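Local coordinates for protein glycoside hydrolase, family 11\:clostridium cellulosome enzyme, dockerin type i\:polysaccharide (Clostridium thermocellum, PDB 2C71) that hydrolyses acetyl esters of xylan as a metal-dependent carbohydrate esterase of family 4, in the breakdown of plant cell walls, at residues V7-D13 against T150-D156; F36-R42 against G62-Y68; T133-A139 against P161-A167. All coordinates share one frame; numbering follows the deposited sequence.

Contacts 1 and 2 lie in one parallel sheet, in which strands 6-12 and 35-38 are neighbours; their centres are about 14 Å apart, and along the chain contact 2 is nested inside the loop closed by contact 1. The segments of contacts 1 and 3 alternate along the chain, because strand 151-155 follows helix 135-145 and precedes helix 164-177; those centres are also about 14 Å apart, and the two touch between His155 and His162. Contact 3 does not touch contact 2, with nearest atoms about 9 Å apart. Within the NodB homology region, the C-terminal ends of strands 6-12 and 60-63 thus bring Asp13 and His64 to one magnesium ion, while contact 3 packs helices outside the sheet.

Contact 1: V7-D13 against T150-D156; sequences VALTFDD and TIILLHD. With MG (magnesium ion), chain B.
Ala8 to Asp12 pair in parallel with Ile151 to His155, and the short strand axes approach to 4.3 Å at an angle of 36°, a twisted parallel pair in which the central strand 6-12 also borders strand 35-38 of this NodB-homology fold, a distorted beta/alpha barrel. Main-chain hydrogen bonds alternate in the parallel manner: Ala8 N to Thr150 O, Ile152 N to Ala8 O, Thr10 N to Ile152 O, Leu154 N to Thr10 O, Asp12 N to Leu154 O. Asp156 N then bonds Asp12 O.

Thr10 adds a side-chain bond. With chi1 at 75°, OG1 sits between its own backbone N and carbonyl carbon and donates to Ile152 O over 2.7 Å, tilted out of the carbonyl plane. Ile152 O is thus gripped by two donors of one residue, while Arg102 reaches the same hydroxyl. On the face shared by Phe11 and Leu154, the two side chains run alongside each other, Phe11 CD1 lying 3.9 Å from Leu154 CB; Val23 of helix 17-30 touches the Phe11 side chain too.

The other face carries the polar pair Asp12 and His155. Asp12 OD1 forms a salt bridge with Arg102, and OD2 accepts from a magnesium-bound water that also bonds His155 NE2, whose ND1 is held by Asp128. Just after this pair in the first segment, Asp13 OD2 approaches the edge of the His155 ring, 3.4 Å from CD2, with carboxylate and imidazole planes 72° apart. OD2 accepts a hydrogen bond from a second metal-bound water, while OD1 binds the magnesium ion at 2.1 Å.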
loop_
_atom_site.group_PDB
_atom_site.type_symbol
_atom_site.label_atom_id
_atom_site.label_comp_id
_atom_site.label_asym_id
_atom_site.label_seq_id
_atom_site.Cartn_x
_atom_site.Cartn_y
_atom_site.Cartn_z
ATOM N N VAL A 7 -12.746 4.445 -1.854
ATOM C CA VAL A 7 -11.428 4.625 -1.196
ATOM C C VAL A 7 -10.584 3.417 -1.484
ATOM O O VAL A 7 -11.081 2.322 -1.758
ATOM C CB VAL A 7 -11.528 4.829 0.337
ATOM C CG1 VAL A 7 -11.989 6.291 0.688
ATOM C CG2 VAL A 7 -12.459 3.735 0.959
ATOM N N ALA A 8 -9.280 3.624 -1.331
ATOM C CA ALA A 8 -8.298 2.561 -1.480
ATOM C C ALA A 8 -7.530 2.375 -0.168
ATOM O O ALA A 8 -6.740 3.222 0.210
ATOM C CB ALA A 8 -7.365 2.874 -2.599
ATOM N N LEU A 9 -7.722 1.233 0.426
ATOM C CA LEU A 9 -7.051 0.884 1.624
ATOM C C LEU A 9 -5.692 0.261 1.211
ATOM O O LEU A 9 -5.684 -0.704 0.421
ATOM C CB LEU A 9 -8.010 -0.068 2.340
ATOM C CG LEU A 9 -7.564 -0.582 3.691
ATOM C CD1 LEU A 9 -7.451 0.529 4.714
ATOM C CD2 LEU A 9 -8.537 -1.690 4.143
ATOM N N THR A 10 -4.556 0.799 1.697
ATOM C CA THR A 10 -3.241 0.354 1.282
ATOM C C THR A 10 -2.355 0.121 2.515
ATOM O O THR A 10 -2.553 0.756 3.560
ATOM C CB THR A 10 -2.564 1.335 0.305
ATOM O OG1 THR A 10 -2.091 2.475 0.992
ATOM C CG2 THR A 10 -3.486 1.744 -0.854
ATOM N N PHE A 11 -1.422 -0.830 2.380
ATOM C CA PHE A 11 -0.630 -1.299 3.515
ATOM C C PHE A 11 0.828 -1.397 3.124
ATOM O O PHE A 11 1.176 -2.103 2.186
ATOM C CB PHE A 11 -1.098 -2.682 3.950
ATOM C CG PHE A 11 -2.508 -2.702 4.455
ATOM C CD1 PHE A 11 -2.780 -2.351 5.778
ATOM C CD2 PHE A 11 -3.577 -3.057 3.631
ATOM C CE1 PHE A 11 -4.093 -2.309 6.248
ATOM C CE2 PHE A 11 -4.873 -3.019 4.107
ATOM C CZ PHE A 11 -5.111 -2.639 5.395
ATOM N N ASP A 12 1.690 -0.705 3.865
ATOM C CA ASP A 12 3.128 -0.737 3.607
ATOM C C ASP A 12 3.849 -1.787 4.453
ATOM O O ASP A 12 3.354 -2.195 5.506
ATOM C CB ASP A 12 3.745 0.642 3.849
ATOM C CG ASP A 12 3.442 1.620 2.730
ATOM O OD1 ASP A 12 2.903 1.188 1.690
ATOM O OD2 ASP A 12 3.744 2.821 2.893
ATOM N N ASP A 13 5.092 -2.070 4.076
ATOM C CA ASP A 13 6.241 -2.515 4.890
ATOM C C ASP A 13 6.376 -4.029 5.040
ATOM O O ASP A 13 7.360 -4.505 5.630
ATOM C CB ASP A 13 6.344 -1.887 6.291
ATOM C CG ASP A 13 6.875 -0.441 6.297
ATOM O OD1 ASP A 13 7.008 0.205 5.227
ATOM O OD2 ASP A 13 7.150 0.044 7.431
ATOM N N THR A 150 -9.943 9.046 -1.692
ATOM C CA THR A 150 -8.748 8.997 -0.836
ATOM C C THR A 150 -8.026 7.651 -0.975
ATOM O O THR A 150 -8.636 6.578 -0.945
ATOM C CB THR A 150 -9.153 9.195 0.620
ATOM O OG1 THR A 150 -9.743 10.493 0.787
ATOM C CG2 THR A 150 -8.038 8.985 1.620
ATOM N N ILE A 151 -6.689 7.742 -0.989
ATOM C CA ILE A 151 -5.792 6.609 -0.784
ATOM C C ILE A 151 -5.407 6.620 0.698
ATOM O O ILE A 151 -4.900 7.633 1.175
ATOM C CB ILE A 151 -4.580 6.698 -1.688
ATOM C CG1 ILE A 151 -4.975 6.664 -3.177
ATOM C CG2 ILE A 151 -3.553 5.617 -1.342
ATOM C CD1 ILE A 151 -3.815 6.999 -4.151
ATOM N N ILE A 152 -5.699 5.551 1.419
ATOM C CA ILE A 152 -5.425 5.445 2.862
ATOM C C ILE A 152 -4.114 4.691 3.033
ATOM O O ILE A 152 -3.984 3.558 2.549
ATOM C CB ILE A 152 -6.535 4.645 3.561
ATOM C CG1 ILE A 152 -7.934 5.260 3.347
ATOM C CG2 ILE A 152 -6.213 4.527 5.050
ATOM C CD1 ILE A 152 -9.044 4.340 3.697
ATOM N N LEU A 153 -3.136 5.305 3.684
ATOM C CA LEU A 153 -1.805 4.739 3.935
ATOM C C LEU A 153 -1.786 4.189 5.374
ATOM O O LEU A 153 -1.766 4.957 6.350
ATOM C CB LEU A 153 -0.736 5.765 3.710
ATOM C CG LEU A 153 0.724 5.265 3.736
ATOM C CD1 LEU A 153 1.634 6.395 3.255
ATOM C CD2 LEU A 153 1.207 4.727 5.062
ATOM N N LEU A 154 -1.825 2.858 5.511
ATOM C CA LEU A 154 -1.606 2.131 6.741
ATOM C C LEU A 154 -0.387 1.230 6.582
ATOM O O LEU A 154 0.181 1.109 5.508
ATOM C CB LEU A 154 -2.871 1.322 7.122
ATOM C CG LEU A 154 -4.085 2.163 7.461
ATOM C CD1 LEU A 154 -5.325 1.255 7.593
ATOM C CD2 LEU A 154 -3.854 2.964 8.784
ATOM N N HIS A 155 0.004 0.584 7.682
ATOM C CA HIS A 155 1.112 -0.384 7.664
ATOM C C HIS A 155 0.561 -1.735 8.080
ATOM O O HIS A 155 -0.069 -1.863 9.145
ATOM C CB HIS A 155 2.194 0.023 8.682
ATOM C CG HIS A 155 2.869 1.313 8.327
ATOM N ND1 HIS A 155 2.288 2.548 8.514
ATOM C CD2 HIS A 155 4.061 1.545 7.724
ATOM C CE1 HIS A 155 3.101 3.484 8.045
ATOM N NE2 HIS A 155 4.181 2.900 7.552
ATOM N N ASP A 156 0.852 -2.780 7.302
ATOM C CA ASP A 156 0.564 -4.136 7.816
ATOM C C ASP A 156 1.628 -4.563 8.780
ATOM O O ASP A 156 1.355 -5.389 9.669
ATOM C CB ASP A 156 0.255 -5.178 6.765
ATOM C CG ASP A 156 1.288 -5.278 5.665
ATOM O OD1 ASP A 156 1.751 -4.235 5.164
ATOM O OD2 ASP A 156 1.521 -6.457 5.234
HETATM MG MG MG B . 7.533 2.201 4.803
HETATM O O HOH W 1 3.107 -4.338 2.825
HETATM O O HOH W 2 5.659 2.936 5.146
HETATM O O HOH W 3 7.954 2.490 6.820
HETATM O O HOH W 4 9.534 1.882 4.534
HETATM O O HOH W 5 7.912 4.317 4.383
#

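Contact 2: F36-R42 against G62-Y68; sequences FMVVGQR and GNHSWSY. With MG (magnesium ion), chain B.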
loop_
_atom_site.group_PDB
_atom_site.type_symbol
_atom_site.label_atom_id
_atom_site.label_comp_id
_atom_site.label_asym_id
_atom_site.label_seq_id
_atom_site.Cartn_x
_atom_site.Cartn_y
_atom_site.Cartn_z
ATOM N N PHE A 36 -1.191 -3.888 -1.222
ATOM C CA PHE A 36 -0.008 -4.067 -0.352
ATOM C C PHE A 36 1.218 -3.551 -1.083
ATOM O O PHE A 36 1.533 -4.044 -2.168
ATOM C CB PHE A 36 0.161 -5.537 0.025
ATOM C CG PHE A 36 -0.945 -6.048 0.892
ATOM C CD1 PHE A 36 -2.156 -6.493 0.358
ATOM C CD2 PHE A 36 -0.811 -6.025 2.284
ATOM C CE1 PHE A 36 -3.174 -6.875 1.199
ATOM C CE2 PHE A 36 -1.846 -6.429 3.108
ATOM C CZ PHE A 36 -3.026 -6.861 2.537
ATOM N N MET A 37 1.894 -2.585 -0.494
ATOM C CA MET A 37 3.135 -1.997 -1.037
ATOM C C MET A 37 4.274 -2.702 -0.309
ATOM O O MET A 37 4.519 -2.455 0.882
ATOM C CB MET A 37 3.166 -0.473 -0.844
ATOM C CG MET A 37 1.931 0.233 -1.341
ATOM S SD MET A 37 1.453 -0.006 -3.063
ATOM C CE MET A 37 2.682 1.056 -3.848
ATOM N N VAL A 38 4.895 -3.639 -1.009
ATOM C CA VAL A 38 5.819 -4.602 -0.369
ATOM C C VAL A 38 7.266 -4.215 -0.563
ATOM O O VAL A 38 7.672 -3.505 -1.499
ATOM C CB VAL A 38 5.564 -6.040 -0.870
ATOM C CG1 VAL A 38 4.134 -6.473 -0.557
ATOM C CG2 VAL A 38 5.898 -6.217 -2.317
ATOM N N VAL A 39 8.068 -4.684 0.368
ATOM C CA VAL A 39 9.509 -4.399 0.445
ATOM C C VAL A 39 10.253 -5.638 -0.042
ATOM O O VAL A 39 10.083 -6.758 0.470
ATOM C CB VAL A 39 9.890 -4.013 1.891
ATOM C CG1 VAL A 39 11.401 -3.836 2.031
ATOM C CG2 VAL A 39 9.158 -2.744 2.274
ATOM N N GLY A 40 11.091 -5.450 -1.070
ATOM C CA GLY A 40 11.708 -6.568 -1.756
ATOM C C GLY A 40 12.502 -7.526 -0.875
ATOM O O GLY A 40 12.436 -8.748 -1.057
ATOM N N GLN A 41 13.246 -6.993 0.084
ATOM C CA GLN A 41 13.993 -7.802 1.102
ATOM C C GLN A 41 13.182 -8.813 1.782
ATOM O O GLN A 41 13.741 -9.803 2.290
ATOM C CB GLN A 41 14.655 -6.945 2.205
ATOM C CG GLN A 41 15.979 -6.401 1.727
ATOM C CD GLN A 41 16.600 -5.347 2.653
ATOM O OE1 GLN A 41 15.913 -4.683 3.406
ATOM N NE2 GLN A 41 17.942 -5.234 2.607
ATOM N N ARG A 42 11.890 -8.565 1.930
ATOM C CA ARG A 42 10.986 -9.438 2.678
ATOM C C ARG A 42 10.284 -10.476 1.815
ATOM O O ARG A 42 9.578 -11.324 2.368
ATOM C CB ARG A 42 9.927 -8.612 3.396
ATOM C CG ARG A 42 10.429 -8.004 4.712
ATOM C CD ARG A 42 9.313 -7.431 5.536
ATOM N NE ARG A 42 9.647 -6.940 6.860
ATOM C CZ ARG A 42 9.298 -7.536 8.001
ATOM N NH1 ARG A 42 8.738 -8.733 8.070
ATOM N NH2 ARG A 42 9.535 -6.909 9.134
ATOM N N GLY A 62 1.908 -3.538 -4.906
ATOM C CA GLY A 62 2.770 -2.495 -5.410
ATOM C C GLY A 62 4.159 -2.561 -4.792
ATOM O O GLY A 62 4.492 -3.447 -4.012
ATOM N N ASN A 63 5.004 -1.601 -5.205
ATOM C CA ASN A 63 6.435 -1.624 -4.904
ATOM C C ASN A 63 6.759 -0.572 -3.833
ATOM O O ASN A 63 6.454 0.613 -4.042
ATOM C CB ASN A 63 7.170 -1.338 -6.224
ATOM C CG ASN A 63 8.646 -1.530 -6.201
ATOM O OD1 ASN A 63 9.350 -1.103 -5.271
ATOM N ND2 ASN A 63 9.193 -2.139 -7.263
ATOM N N HIS A 64 7.359 -0.991 -2.697
ATOM C CA HIS A 64 7.805 -0.043 -1.664
ATOM C C HIS A 64 9.350 -0.112 -1.553
ATOM O O HIS A 64 9.911 0.149 -0.468
ATOM C CB HIS A 64 7.139 -0.419 -0.325
ATOM C CG HIS A 64 7.190 0.634 0.755
ATOM N ND1 HIS A 64 7.094 1.993 0.509
ATOM C CD2 HIS A 64 7.230 0.502 2.111
ATOM C CE1 HIS A 64 7.137 2.651 1.667
ATOM N NE2 HIS A 64 7.204 1.769 2.652
ATOM N N SER A 65 10.013 -0.446 -2.670
ATOM C CA SER A 65 11.477 -0.523 -2.747
ATOM C C SER A 65 12.054 -1.800 -2.154
ATOM O O SER A 65 11.323 -2.573 -1.511
ATOM C CB SER A 65 12.177 0.701 -2.135
ATOM O OG SER A 65 12.611 0.471 -0.790
ATOM N N TRP A 66 13.363 -2.000 -2.366
ATOM C CA TRP A 66 14.023 -3.196 -1.851
ATOM C C TRP A 66 14.137 -3.196 -0.325
ATOM O O TRP A 66 14.203 -4.280 0.283
ATOM C CB TRP A 66 15.411 -3.350 -2.494
ATOM C CG TRP A 66 16.108 -4.606 -2.107
ATOM C CD1 TRP A 66 17.151 -4.731 -1.238
ATOM C CD2 TRP A 66 15.807 -5.919 -2.566
ATOM N NE1 TRP A 66 17.515 -6.058 -1.125
ATOM C CE2 TRP A 66 16.696 -6.807 -1.927
ATOM C CE3 TRP A 66 14.866 -6.432 -3.454
ATOM C CZ2 TRP A 66 16.649 -8.196 -2.153
ATOM C CZ3 TRP A 66 14.821 -7.800 -3.666
ATOM C CH2 TRP A 66 15.709 -8.659 -3.025
ATOM N N SER A 67 14.227 -2.005 0.276
ATOM C CA SER A 67 14.530 -1.914 1.699
ATOM C C SER A 67 13.758 -0.747 2.320
ATOM O O SER A 67 12.660 -0.378 1.854
ATOM C CB SER A 67 16.033 -1.861 1.926
ATOM O OG SER A 67 16.389 -2.031 3.302
ATOM N N TYR A 68 14.328 -0.183 3.391
ATOM C CA TYR A 68 13.647 0.787 4.241
ATOM C C TYR A 68 14.370 2.149 4.256
ATOM O O TYR A 68 14.089 3.004 5.100
ATOM C CB TYR A 68 13.485 0.240 5.680
ATOM C CG TYR A 68 12.610 -0.990 5.732
ATOM C CD1 TYR A 68 11.206 -0.876 5.702
ATOM C CD2 TYR A 68 13.136 -2.275 5.686
ATOM C CE1 TYR A 68 10.360 -1.980 5.739
ATOM C CE2 TYR A 68 12.250 -3.427 5.732
ATOM C CZ TYR A 68 10.894 -3.193 5.713
ATOM O OH TYR A 68 10.110 -4.357 5.734
HETATM MG MG MG B . 7.533 2.201 4.803
HETATM O O HOH W 6 19.383 -7.183 1.124
HETATM O O HOH W 2 5.659 2.936 5.146
HETATM O O HOH W 4 9.534 1.882 4.534
HETATM O O HOH W 3 7.954 2.490 6.820
HETATM O O HOH W 5 7.912 4.317 4.383
#
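Gly62 and Val38 carry the strand part of this contact, a parallel pairing in which Gly62 N donates to Phe36 O, Val38 N to Gly62 O and His64 N to Val38 O. The backbone bonds continue past the strands, from Gly40 N to Ser65 O and Gln41 N to Trp66 O. An Asx turn at Asn63 and an ST turn at Ser65 shape the loop.

Two side-chain hydrogen bonds join the loops: Ser67 OG donates to Gln41 OE1 over 2.7 Å from above the amide plane, and Arg42 NE gives a bent bond (130°) to Tyr68 OH, which also pairs with Asp13 O.

Two CH-pi contacts involve the aromatic rings. Gln41 CG lies 3.7 Å from the centroid of the five-membered ring of Trp66; the Gly40-Gln41 backbone lies over the same indole face. Val39 holds CG1 anti to its backbone N (chi1 175°), which puts that methyl over the Tyr68 face, 4.1 Å from the centroid.

Metal binding falls to His64, whose NE2 meets the magnesium ion at 2.2 Å while Arg102 O orients ND1.

Within this beta-alpha-beta unit, helix 45-56 connects the strands; Val38, Asn63 and Trp66 pack on helix 76-94, Phe36 on helix 17-30.

Contact 3: T133-A139 against P161-A167; sequences TTAEQRA and PHPTPEA
Arg138 reaches across from helix 135-145 to the start of helix 164-177, and most of its chain meets the other segment. CB meets the methyl of Ala167, 3.9 Å away. CG is anti to the carbonyl carbon (chi1 -68°), and the chain then runs extended to NE, carrying CD past Thr164 OG1 at 3.8 Å. NE turns back to its own segment and donates to Thr133 OG1 over 3.1 Å, a hydroxyl that also bonds Ile130 O. At the head group, Pro163 CD lies 3.5 Å above the guanidinium plane, centred on it, so the proline ring covers one face. NH1 gives a bent bond to Thr164 OG1 (2.9 Å, 136°), a hydroxyl that also pairs with Asp128. NH2 bonds Ile130 O and a water, and that water in turn donates to Pro161 O and is shared with His162 ND1; His162 NE2 is anchored on His155 O.

Around the arginine, small residues bring the backbones close: Ala135 and Ala167 have their CA atoms 4.3 Å apart, and Ala167 CB comes to 3.5 Å from Ala135 O. Pro163, at the N-cap position of its helix, packs its ring on Ala135. Thr134 and Gln137 form a capping box at the other helix start. The two helices, which precede and follow strand 151-155 in the chain, fit the outer helical layer of the beta/alpha barrel.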
loop_
_atom_site.group_PDB
_atom_site.type_symbol
_atom_site.label_atom_id
_atom_site.label_comp_id
_atom_site.label_asym_id
_atom_site.label_seq_id
_atom_site.Cartn_x
_atom_site.Cartn_y
_atom_site.Cartn_z
ATOM N N THR A 133 -0.482 4.389 19.988
ATOM C CA THR A 133 -1.813 4.777 19.517
ATOM C C THR A 133 -2.665 3.502 19.384
ATOM O O THR A 133 -2.203 2.457 18.924
ATOM C CB THR A 133 -1.801 5.581 18.238
ATOM O OG1 THR A 133 -1.390 4.790 17.100
ATOM C CG2 THR A 133 -0.922 6.821 18.331
ATOM N N THR A 134 -3.920 3.611 19.777
ATOM C CA THR A 134 -4.818 2.459 19.867
ATOM C C THR A 134 -5.533 2.189 18.551
ATOM O O THR A 134 -5.549 3.003 17.622
ATOM C CB THR A 134 -5.855 2.720 20.963
ATOM O OG1 THR A 134 -6.676 3.804 20.509
ATOM C CG2 THR A 134 -5.211 2.993 22.315
ATOM N N ALA A 135 -6.192 1.035 18.480
ATOM C CA ALA A 135 -7.058 0.709 17.338
ATOM C C ALA A 135 -8.062 1.816 17.103
ATOM O O ALA A 135 -8.306 2.229 15.974
ATOM C CB ALA A 135 -7.754 -0.610 17.531
ATOM N N GLU A 136 -8.726 2.263 18.175
ATOM C CA GLU A 136 -9.761 3.273 18.050
ATOM C C GLU A 136 -9.208 4.591 17.510
ATOM O O GLU A 136 -9.853 5.241 16.671
ATOM C CB GLU A 136 -10.475 3.466 19.388
ATOM C CG GLU A 136 -11.150 4.760 19.672
ATOM C CD GLU A 136 -11.709 4.728 21.089
ATOM O OE1 GLU A 136 -10.971 4.892 22.082
ATOM O OE2 GLU A 136 -12.913 4.506 21.198
ATOM N N GLN A 137 -7.995 4.974 17.956
ATOM C CA GLN A 137 -7.379 6.203 17.478
ATOM C C GLN A 137 -6.977 6.099 16.010
ATOM O O GLN A 137 -7.153 7.051 15.243
ATOM C CB GLN A 137 -6.174 6.562 18.344
ATOM C CG GLN A 137 -6.604 7.010 19.731
ATOM C CD GLN A 137 -5.472 7.109 20.741
ATOM O OE1 GLN A 137 -4.447 6.426 20.646
ATOM N NE2 GLN A 137 -5.636 8.059 21.690
ATOM N N ARG A 138 -6.442 4.950 15.611
ATOM C CA ARG A 138 -6.073 4.748 14.211
ATOM C C ARG A 138 -7.305 4.832 13.333
ATOM O O ARG A 138 -7.312 5.455 12.266
ATOM C CB ARG A 138 -5.358 3.401 14.075
ATOM C CG ARG A 138 -3.983 3.415 14.762
ATOM C CD ARG A 138 -3.437 2.033 14.980
ATOM N NE ARG A 138 -2.176 2.130 15.734
ATOM C CZ ARG A 138 -1.082 1.425 15.561
ATOM N NH1 ARG A 138 -1.043 0.461 14.684
ATOM N NH2 ARG A 138 -0.016 1.717 16.287
ATOM N N ALA A 139 -8.380 4.171 13.772
ATOM C CA ALA A 139 -9.628 4.210 13.018
ATOM C C ALA A 139 -10.189 5.615 12.919
ATOM O O ALA A 139 -10.631 6.035 11.845
ATOM C CB ALA A 139 -10.650 3.261 13.665
ATOM N N PRO A 161 3.340 -2.931 20.131
ATOM C CA PRO A 161 1.950 -3.125 19.692
ATOM C C PRO A 161 1.629 -2.525 18.342
ATOM O O PRO A 161 2.051 -1.411 18.059
ATOM C CB PRO A 161 1.106 -2.496 20.799
ATOM C CG PRO A 161 1.972 -2.468 21.973
ATOM C CD PRO A 161 3.377 -2.323 21.466
ATOM N N HIS A 162 0.853 -3.260 17.533
ATOM C CA HIS A 162 0.488 -2.781 16.225
ATOM C C HIS A 162 -0.977 -3.135 15.914
ATOM O O HIS A 162 -1.251 -4.023 15.092
ATOM C CB HIS A 162 1.401 -3.347 15.133
ATOM C CG HIS A 162 1.200 -2.651 13.828
ATOM N ND1 HIS A 162 1.220 -1.268 13.659
ATOM C CD2 HIS A 162 1.019 -3.179 12.604
ATOM C CE1 HIS A 162 1.033 -0.998 12.372
ATOM N NE2 HIS A 162 0.904 -2.144 11.715
ATOM N N PRO A 163 -1.919 -2.421 16.537
ATOM C CA PRO A 163 -3.345 -2.785 16.397
ATOM C C PRO A 163 -3.998 -2.241 15.131
ATOM O O PRO A 163 -5.200 -1.910 15.130
ATOM C CB PRO A 163 -3.979 -2.184 17.647
ATOM C CG PRO A 163 -3.113 -0.944 17.900
ATOM C CD PRO A 163 -1.714 -1.447 17.628
ATOM N N THR A 164 -3.282 -2.212 14.011
ATOM C CA THR A 164 -3.897 -1.846 12.740
ATOM C C THR A 164 -4.976 -2.840 12.274
ATOM O O THR A 164 -6.043 -2.409 11.834
ATOM C CB THR A 164 -2.835 -1.506 11.724
ATOM O OG1 THR A 164 -2.243 -0.256 12.125
ATOM C CG2 THR A 164 -3.407 -1.432 10.290
ATOM N N PRO A 165 -4.761 -4.158 12.427
ATOM C CA PRO A 165 -5.872 -5.079 12.053
ATOM C C PRO A 165 -7.150 -4.736 12.827
ATOM O O PRO A 165 -8.246 -4.709 12.251
ATOM C CB PRO A 165 -5.320 -6.477 12.388
ATOM C CG PRO A 165 -3.807 -6.314 12.270
ATOM C CD PRO A 165 -3.541 -4.908 12.798
ATOM N N GLU A 166 -7.010 -4.520 14.139
ATOM C CA GLU A 166 -8.174 -4.205 14.963
ATOM C C GLU A 166 -8.819 -2.879 14.554
ATOM O O GLU A 166 -10.052 -2.717 14.623
ATOM C CB GLU A 166 -7.742 -4.253 16.434
ATOM C CG GLU A 166 -7.397 -5.675 16.914
ATOM C CD GLU A 166 -6.152 -6.321 16.289
ATOM O OE1 GLU A 166 -5.092 -5.671 16.095
ATOM O OE2 GLU A 166 -6.258 -7.533 15.981
ATOM N N ALA A 167 -8.028 -1.916 14.095
ATOM C CA ALA A 167 -8.583 -0.667 13.582
ATOM C C ALA A 167 -9.528 -0.932 12.424
ATOM O O ALA A 167 -10.510 -0.200 12.231
ATOM C CB ALA A 167 -7.486 0.283 13.188
HETATM O O HOH W 7 2.412 0.276 15.752
#